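Local atomic coordinates of insecticidal crystal protein Cry7Cal (Bacillus thuringiensis, PDB entry 5ZI1), a protein that is an insecticidal crystal toxin active against locusts, probably acting, like other delta endotoxins, by binding receptors and forming pores in the insect gut. Residues Thr240-Thr250 and Tyr464-Lys475. Sequence-based numbering, arbitrary orientation.
Sequences TYPMETVTELT and YPDKITQIPAVK
Lys475 is folded at every torsion beyond CB (chi2 to chi4 between -62° and -74°), which turns its ammonium back onto the carboxylate of Glu248. Glu248 reaches it with an extended chain beyond CG, and the two side chains cross at about a right angle. Lys475 NZ lies 2.7 Å from Glu248 OE1 and uses its syn lone pair, with a weak second bond to OE2. The pair is buried and tied further to Arg458: OE2 takes the backbone N, and NZ gives to the backbone O and to the side chain of Asn461.

Gln470 holds CG anti to the backbone N (chi1 -177°) and stretches its amide past Thr247 toward Tyr241. Tyr241 OH and Gln470 NE2 both bond Glu596 OE2 on strand 589-599. A water joins Glu248 N, Gln470 O and Gln470 OE1; the last is 2.7 Å from the water oxygen.

Toward Glu244, strand 245-246 pairs in parallel with strand 468-472. Ile468 N bonds to Glu244 O (2.9 Å), Val246 N to Ile468 O and Gln470 N to Val246 O. Ile468 CD1 packs against Met243 CG at 4.0 Å. Thr245 lies side by side with Ile468. On the opposite face, which carries Val246 and Thr469, Val246 CG2 sits over the rim of the Tyr464 ring, 4.1 Å above its plane. Thr469 OG1 accepts from Tyr464 N and lies at the ring edge. At the partly exposed end, Glu244 OE1 and Lys467 NZ make a longer salt bridge of 3.5 Å.

Strand 245-246, which follows helix 232-235 in the chain, thus adds an edge to the mixed sheet of the third domain of the toxin core. Glu248, Arg458 O and Asn461 compensate the buried Lys475 ammonium, which probably keeps the pair ionised, and the water satisfies Glu248 N and both Gln470 oxygens.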
ATOM      1  N   THR A 240      18.017 -13.533   3.171  1.00 50.29           N
ATOM      2  CA  THR A 240      16.835 -13.999   2.460  1.00 45.80           C
ATOM      3  C   THR A 240      16.680 -13.279   1.127  1.00 48.08           C
ATOM      4  O   THR A 240      16.121 -13.844   0.180  1.00 46.59           O
ATOM      5  CB  THR A 240      15.590 -13.797   3.323  1.00 46.18           C
ATOM      6  OG1 THR A 240      15.838 -14.275   4.648  1.00 53.08           O
ATOM      7  CG2 THR A 240      14.403 -14.532   2.758  1.00 46.44           C
ATOM      8  N   TYR A 241      17.204 -12.062   1.023  1.00 47.44           N
ATOM      9  CA  TYR A 241      17.133 -11.264  -0.200  1.00 46.69           C
ATOM     10  C   TYR A 241      18.532 -10.758  -0.527  1.00 50.02           C
ATOM     11  O   TYR A 241      18.852  -9.577  -0.312  1.00 48.89           O
ATOM     12  CB  TYR A 241      16.119 -10.128  -0.055  1.00 45.46           C
ATOM     13  CG  TYR A 241      14.711 -10.633   0.218  1.00 47.87           C
ATOM     14  CD1 TYR A 241      14.235 -10.774   1.523  1.00 45.94           C
ATOM     15  CD2 TYR A 241      13.863 -10.987  -0.826  1.00 43.64           C
ATOM     16  CE1 TYR A 241      12.944 -11.251   1.772  1.00 42.95           C
ATOM     17  CE2 TYR A 241      12.574 -11.463  -0.585  1.00 42.61           C
ATOM     18  CZ  TYR A 241      12.118 -11.591   0.710  1.00 43.87           C
ATOM     19  OH  TYR A 241      10.838 -12.073   0.938  1.00 44.15           O
ATOM     20  N   PRO A 242      19.397 -11.631  -1.056  1.00 51.53           N
ATOM     21  CA  PRO A 242      20.762 -11.223  -1.410  1.00 52.05           C
ATOM     22  C   PRO A 242      20.879 -10.482  -2.731  1.00 53.86           C
ATOM     23  O   PRO A 242      21.997 -10.111  -3.110  1.00 54.21           O
ATOM     24  CB  PRO A 242      21.514 -12.564  -1.478  1.00 50.17           C
ATOM     25  CG  PRO A 242      20.480 -13.530  -1.950  1.00 48.21           C
ATOM     26  CD  PRO A 242      19.168 -13.068  -1.305  1.00 48.25           C
ATOM     27  N   MET A 243      19.785 -10.255  -3.454  1.00 55.45           N
ATOM     28  CA  MET A 243      19.861  -9.423  -4.649  1.00 60.57           C
ATOM     29  C   MET A 243      18.580  -8.618  -4.820  1.00 58.47           C
ATOM     30  O   MET A 243      17.605  -8.776  -4.075  1.00 54.88           O
ATOM     31  CB  MET A 243      20.161 -10.262  -5.897  1.00 61.72           C
ATOM     32  CG  MET A 243      19.060 -11.210  -6.329  1.00 64.92           C
ATOM     33  SD  MET A 243      19.748 -12.617  -7.255  1.00 79.03           S
ATOM     34  CE  MET A 243      21.262 -11.924  -7.930  1.00 69.38           C
ATOM     35  N   GLU A 244      18.619  -7.726  -5.811  1.00 58.62           N
ATOM     36  CA  GLU A 244      17.518  -6.815  -6.085  1.00 60.05           C
ATOM     37  C   GLU A 244      16.201  -7.567  -6.179  1.00 54.83           C
ATOM     38  O   GLU A 244      16.116  -8.630  -6.794  1.00 53.48           O
ATOM     39  CB  GLU A 244      17.795  -6.045  -7.371  1.00 60.08           C
ATOM     40  CG  GLU A 244      19.118  -5.302  -7.314  1.00 65.88           C
ATOM     41  CD  GLU A 244      19.476  -4.645  -8.633  1.00 75.72           C
ATOM     42  OE1 GLU A 244      18.608  -4.635  -9.535  1.00 71.71           O
ATOM     43  OE2 GLU A 244      20.619  -4.139  -8.765  1.00 75.69           O
ATOM     44  N   THR A 245      15.188  -7.017  -5.519  1.00 53.72           N
ATOM     45  CA  THR A 245      13.907  -7.670  -5.298  1.00 47.25           C
ATOM     46  C   THR A 245      12.839  -6.696  -5.748  1.00 47.98           C
ATOM     47  O   THR A 245      12.896  -5.520  -5.389  1.00 48.76           O
ATOM     48  CB  THR A 245      13.706  -8.013  -3.809  1.00 46.60           C
ATOM     49  OG1 THR A 245      14.815  -8.791  -3.328  1.00 53.80           O
ATOM     50  CG2 THR A 245      12.413  -8.785  -3.603  1.00 44.20           C
ATOM     51  N   VAL A 246      11.874  -7.175  -6.518  1.00 44.35           N
ATOM     52  CA  VAL A 246      10.841  -6.321  -7.090  1.00 49.91           C
ATOM     53  C   VAL A 246       9.532  -6.616  -6.372  1.00 46.48           C
ATOM     54  O   VAL A 246       9.047  -7.757  -6.389  1.00 42.02           O
ATOM     55  CB  VAL A 246      10.708  -6.526  -8.607  1.00 50.01           C
ATOM     56  CG1 VAL A 246       9.545  -5.694  -9.140  1.00 46.60           C
ATOM     57  CG2 VAL A 246      12.002  -6.140  -9.289  1.00 48.96           C
ATOM     58  N   THR A 247       8.944  -5.587  -5.768  1.00 39.85           N
ATOM     59  CA  THR A 247       7.761  -5.763  -4.944  1.00 42.35           C
ATOM     60  C   THR A 247       6.616  -4.871  -5.404  1.00 48.09           C
ATOM     61  O   THR A 247       6.808  -3.873  -6.119  1.00 50.55           O
ATOM     62  CB  THR A 247       8.101  -5.469  -3.501  1.00 47.59           C
ATOM     63  OG1 THR A 247       8.538  -4.108  -3.421  1.00 46.55           O
ATOM     64  CG2 THR A 247       9.247  -6.367  -3.061  1.00 39.25           C
ATOM     65  N   GLU A 248       5.403  -5.251  -4.986  1.00 49.39           N
ATOM     66  CA  GLU A 248       4.193  -4.523  -5.345  1.00 51.06           C
ATOM     67  C   GLU A 248       3.316  -4.342  -4.113  1.00 46.52           C
ATOM     68  O   GLU A 248       3.220  -5.247  -3.280  1.00 40.78           O
ATOM     69  CB  GLU A 248       3.386  -5.254  -6.427  1.00 45.18           C
ATOM     70  CG  GLU A 248       4.211  -5.875  -7.544  1.00 49.30           C
ATOM     71  CD  GLU A 248       3.326  -6.369  -8.700  1.00 51.84           C
ATOM     72  OE1 GLU A 248       2.301  -7.050  -8.420  1.00 46.98           O
ATOM     73  OE2 GLU A 248       3.642  -6.054  -9.881  1.00 49.88           O
ATOM     74  N   LEU A 249       2.667  -3.175  -4.023  1.00 40.75           N
ATOM     75  CA  LEU A 249       1.651  -2.874  -3.018  1.00 38.86           C
ATOM     76  C   LEU A 249       0.277  -3.012  -3.665  1.00 42.05           C
ATOM     77  O   LEU A 249      -0.133  -2.145  -4.441  1.00 49.40           O
ATOM     78  CB  LEU A 249       1.820  -1.453  -2.486  1.00 42.38           C
ATOM     79  CG  LEU A 249       3.170  -1.040  -1.937  1.00 45.67           C
ATOM     80  CD1 LEU A 249       3.240   0.481  -1.814  1.00 39.73           C
ATOM     81  CD2 LEU A 249       3.415  -1.726  -0.580  1.00 42.36           C
ATOM     82  N   THR A 250      -0.453  -4.061  -3.324  1.00 41.15           N
ATOM     83  CA  THR A 250      -1.728  -4.341  -3.968  1.00 39.61           C
ATOM     84  C   THR A 250      -2.924  -3.745  -3.243  1.00 38.72           C
ATOM     85  O   THR A 250      -4.058  -3.997  -3.654  1.00 43.31           O
ATOM     86  CB  THR A 250      -1.926  -5.849  -4.072  1.00 42.05           C
ATOM     87  OG1 THR A 250      -1.923  -6.402  -2.754  1.00 40.71           O
ATOM     88  CG2 THR A 250      -0.816  -6.482  -4.894  1.00 36.34           C
ATOM     89  N   TYR A 464      11.510 -11.289 -13.673  1.00 54.83           N
ATOM     90  CA  TYR A 464      12.752 -10.599 -13.962  1.00 55.67           C
ATOM     91  C   TYR A 464      13.893 -11.585 -13.792  1.00 61.37           C
ATOM     92  O   TYR A 464      14.184 -11.998 -12.656  1.00 63.54           O
ATOM     93  CB  TYR A 464      12.944  -9.386 -13.051  1.00 54.48           C
ATOM     94  CG  TYR A 464      11.818  -8.379 -13.157  1.00 54.81           C
ATOM     95  CD1 TYR A 464      10.685  -8.509 -12.374  1.00 53.13           C
ATOM     96  CD2 TYR A 464      11.873  -7.313 -14.065  1.00 57.30           C
ATOM     97  CE1 TYR A 464       9.638  -7.615 -12.468  1.00 55.46           C
ATOM     98  CE2 TYR A 464      10.817  -6.400 -14.171  1.00 53.27           C
ATOM     99  CZ  TYR A 464       9.704  -6.565 -13.367  1.00 55.91           C
ATOM    100  OH  TYR A 464       8.642  -5.702 -13.422  1.00 59.12           O
ATOM    101  N   PRO A 465      14.535 -12.025 -14.869  1.00 67.66           N
ATOM    102  CA  PRO A 465      15.852 -12.640 -14.715  1.00 72.48           C
ATOM    103  C   PRO A 465      16.781 -11.627 -14.062  1.00 71.23           C
ATOM    104  O   PRO A 465      16.586 -10.410 -14.182  1.00 78.36           O
ATOM    105  CB  PRO A 465      16.266 -12.967 -16.155  1.00 71.77           C
ATOM    106  CG  PRO A 465      15.470 -12.016 -16.996  1.00 70.10           C
ATOM    107  CD  PRO A 465      14.171 -11.826 -16.285  1.00 66.23           C
ATOM    108  N   ASP A 466      17.771 -12.137 -13.338  1.00 66.09           N
ATOM    109  CA  ASP A 466      18.734 -11.348 -12.573  1.00 70.28           C
ATOM    110  C   ASP A 466      18.126 -10.659 -11.361  1.00 64.31           C
ATOM    111  O   ASP A 466      18.806  -9.835 -10.723  1.00 56.94           O
ATOM    112  CB  ASP A 466      19.428 -10.288 -13.431  1.00 65.21           C
ATOM    113  CG  ASP A 466      20.000 -10.856 -14.704  1.00 76.53           C
ATOM    114  OD1 ASP A 466      19.838 -12.072 -14.971  1.00 75.81           O
ATOM    115  OD2 ASP A 466      20.640 -10.076 -15.438  1.00 81.50           O
ATOM    116  N   LYS A 467      16.870 -10.953 -11.029  1.00 62.19           N
ATOM    117  CA  LYS A 467      16.198 -10.321  -9.902  1.00 56.40           C
ATOM    118  C   LYS A 467      15.292 -11.336  -9.227  1.00 53.57           C
ATOM    119  O   LYS A 467      14.808 -12.285  -9.856  1.00 57.31           O
ATOM    120  CB  LYS A 467      15.357  -9.106 -10.336  1.00 53.92           C
ATOM    121  CG  LYS A 467      16.168  -7.953 -10.899  1.00 56.93           C
ATOM    122  CD  LYS A 467      15.290  -6.775 -11.247  1.00 55.66           C
ATOM    123  CE  LYS A 467      16.002  -5.470 -10.954  1.00 67.34           C
ATOM    124  NZ  LYS A 467      16.312  -4.669 -12.175  1.00 72.72           N
ATOM    125  N   ILE A 468      15.056 -11.128  -7.938  1.00 49.29           N
ATOM    126  CA  ILE A 468      13.982 -11.849  -7.276  1.00 50.95           C
ATOM    127  C   ILE A 468      12.682 -11.130  -7.607  1.00 51.80           C
ATOM    128  O   ILE A 468      12.537  -9.931  -7.345  1.00 47.51           O
ATOM    129  CB  ILE A 468      14.207 -11.932  -5.763  1.00 51.22           C
ATOM    130  CG1 ILE A 468      15.396 -12.856  -5.451  1.00 53.66           C
ATOM    131  CG2 ILE A 468      12.952 -12.438  -5.118  1.00 45.03           C
ATOM    132  CD1 ILE A 468      16.043 -12.596  -4.076  1.00 51.12           C
ATOM    133  N   THR A 469      11.751 -11.844  -8.214  1.00 49.32           N
ATOM    134  CA  THR A 469      10.466 -11.273  -8.567  1.00 50.06           C
ATOM    135  C   THR A 469       9.473 -11.708  -7.509  1.00 50.33           C
ATOM    136  O   THR A 469       9.223 -12.906  -7.338  1.00 48.57           O
ATOM    137  CB  THR A 469      10.019 -11.709  -9.964  1.00 50.49           C
ATOM    138  OG1 THR A 469      11.107 -11.522 -10.877  1.00 46.88           O
ATOM    139  CG2 THR A 469       8.849 -10.836 -10.417  1.00 46.75           C
ATOM    140  N   GLN A 470       8.933 -10.743  -6.777  1.00 48.37           N
ATOM    141  CA  GLN A 470       8.021 -11.046  -5.685  1.00 47.24           C
ATOM    142  C   GLN A 470       6.634 -10.645  -6.165  1.00 47.73           C
ATOM    143  O   GLN A 470       6.350  -9.455  -6.355  1.00 44.61           O
ATOM    144  CB  GLN A 470       8.430 -10.340  -4.394  1.00 40.72           C
ATOM    145  CG  GLN A 470       7.553 -10.672  -3.187  1.00 46.25           C
ATOM    146  CD  GLN A 470       7.822  -9.757  -2.001  1.00 49.35           C
ATOM    147  OE1 GLN A 470       7.454  -8.589  -2.023  1.00 47.56           O
ATOM    148  NE2 GLN A 470       8.482 -10.282  -0.968  1.00 45.97           N
ATOM    149  N   ILE A 471       5.790 -11.643  -6.376  1.00 43.39           N
ATOM    150  CA  ILE A 471       4.477 -11.483  -6.968  1.00 45.90           C
ATOM    151  C   ILE A 471       3.457 -11.878  -5.910  1.00 51.03           C
ATOM    152  O   ILE A 471       3.480 -13.016  -5.429  1.00 47.12           O
ATOM    153  CB  ILE A 471       4.295 -12.344  -8.228  1.00 44.11           C
ATOM    154  CG1 ILE A 471       5.381 -12.036  -9.260  1.00 45.27           C
ATOM    155  CG2 ILE A 471       2.906 -12.125  -8.799  1.00 48.14           C
ATOM    156  CD1 ILE A 471       5.178 -12.778 -10.593  1.00 48.68           C
ATOM    157  N   PRO A 472       2.558 -10.982  -5.514  1.00 43.48           N
ATOM    158  CA  PRO A 472       1.566 -11.340  -4.505  1.00 42.50           C
ATOM    159  C   PRO A 472       0.631 -12.397  -5.038  1.00 44.20           C
ATOM    160  O   PRO A 472       0.323 -12.443  -6.228  1.00 47.38           O
ATOM    161  CB  PRO A 472       0.829 -10.023  -4.249  1.00 43.50           C
ATOM    162  CG  PRO A 472       1.865  -8.994  -4.534  1.00 43.45           C
ATOM    163  CD  PRO A 472       2.649  -9.533  -5.708  1.00 42.01           C
ATOM    164  N   ALA A 473       0.190 -13.265  -4.138  1.00 45.90           N
ATOM    165  CA  ALA A 473      -0.786 -14.273  -4.522  1.00 46.71           C
ATOM    166  C   ALA A 473      -2.025 -13.635  -5.137  1.00 45.24           C
ATOM    167  O   ALA A 473      -2.654 -14.227  -6.021  1.00 47.42           O
ATOM    168  CB  ALA A 473      -1.150 -15.130  -3.302  1.00 44.52           C
ATOM    169  N   VAL A 474      -2.394 -12.432  -4.693  1.00 39.59           N
ATOM    170  CA  VAL A 474      -3.587 -11.810  -5.249  1.00 49.63           C
ATOM    171  C   VAL A 474      -3.397 -11.362  -6.692  1.00 44.53           C
ATOM    172  O   VAL A 474      -4.386 -11.043  -7.350  1.00 47.16           O
ATOM    173  CB  VAL A 474      -4.076 -10.639  -4.368  1.00 45.69           C
ATOM    174  CG1 VAL A 474      -4.516 -11.165  -3.021  1.00 44.05           C
ATOM    175  CG2 VAL A 474      -3.003  -9.594  -4.198  1.00 43.72           C
ATOM    176  N   LYS A 475      -2.163 -11.374  -7.224  1.00 47.85           N
ATOM    177  CA  LYS A 475      -1.960 -11.155  -8.657  1.00 45.25           C
ATOM    178  C   LYS A 475      -2.466 -12.317  -9.512  1.00 47.70           C
ATOM    179  O   LYS A 475      -2.450 -12.204 -10.744  1.00 47.46           O
ATOM    180  CB  LYS A 475      -0.485 -10.894  -8.974  1.00 42.32           C
ATOM    181  CG  LYS A 475       0.099  -9.606  -8.364  1.00 41.00           C
ATOM    182  CD  LYS A 475      -0.616  -8.354  -8.891  1.00 48.13           C
ATOM    183  CE  LYS A 475      -0.399  -8.138 -10.398  1.00 44.48           C
ATOM    184  NZ  LYS A 475       0.983  -7.650 -10.753  1.00 42.34           N
TER
HETATM  185  O   HOH W   1       5.667  -7.854  -3.929  1.00 46.24           O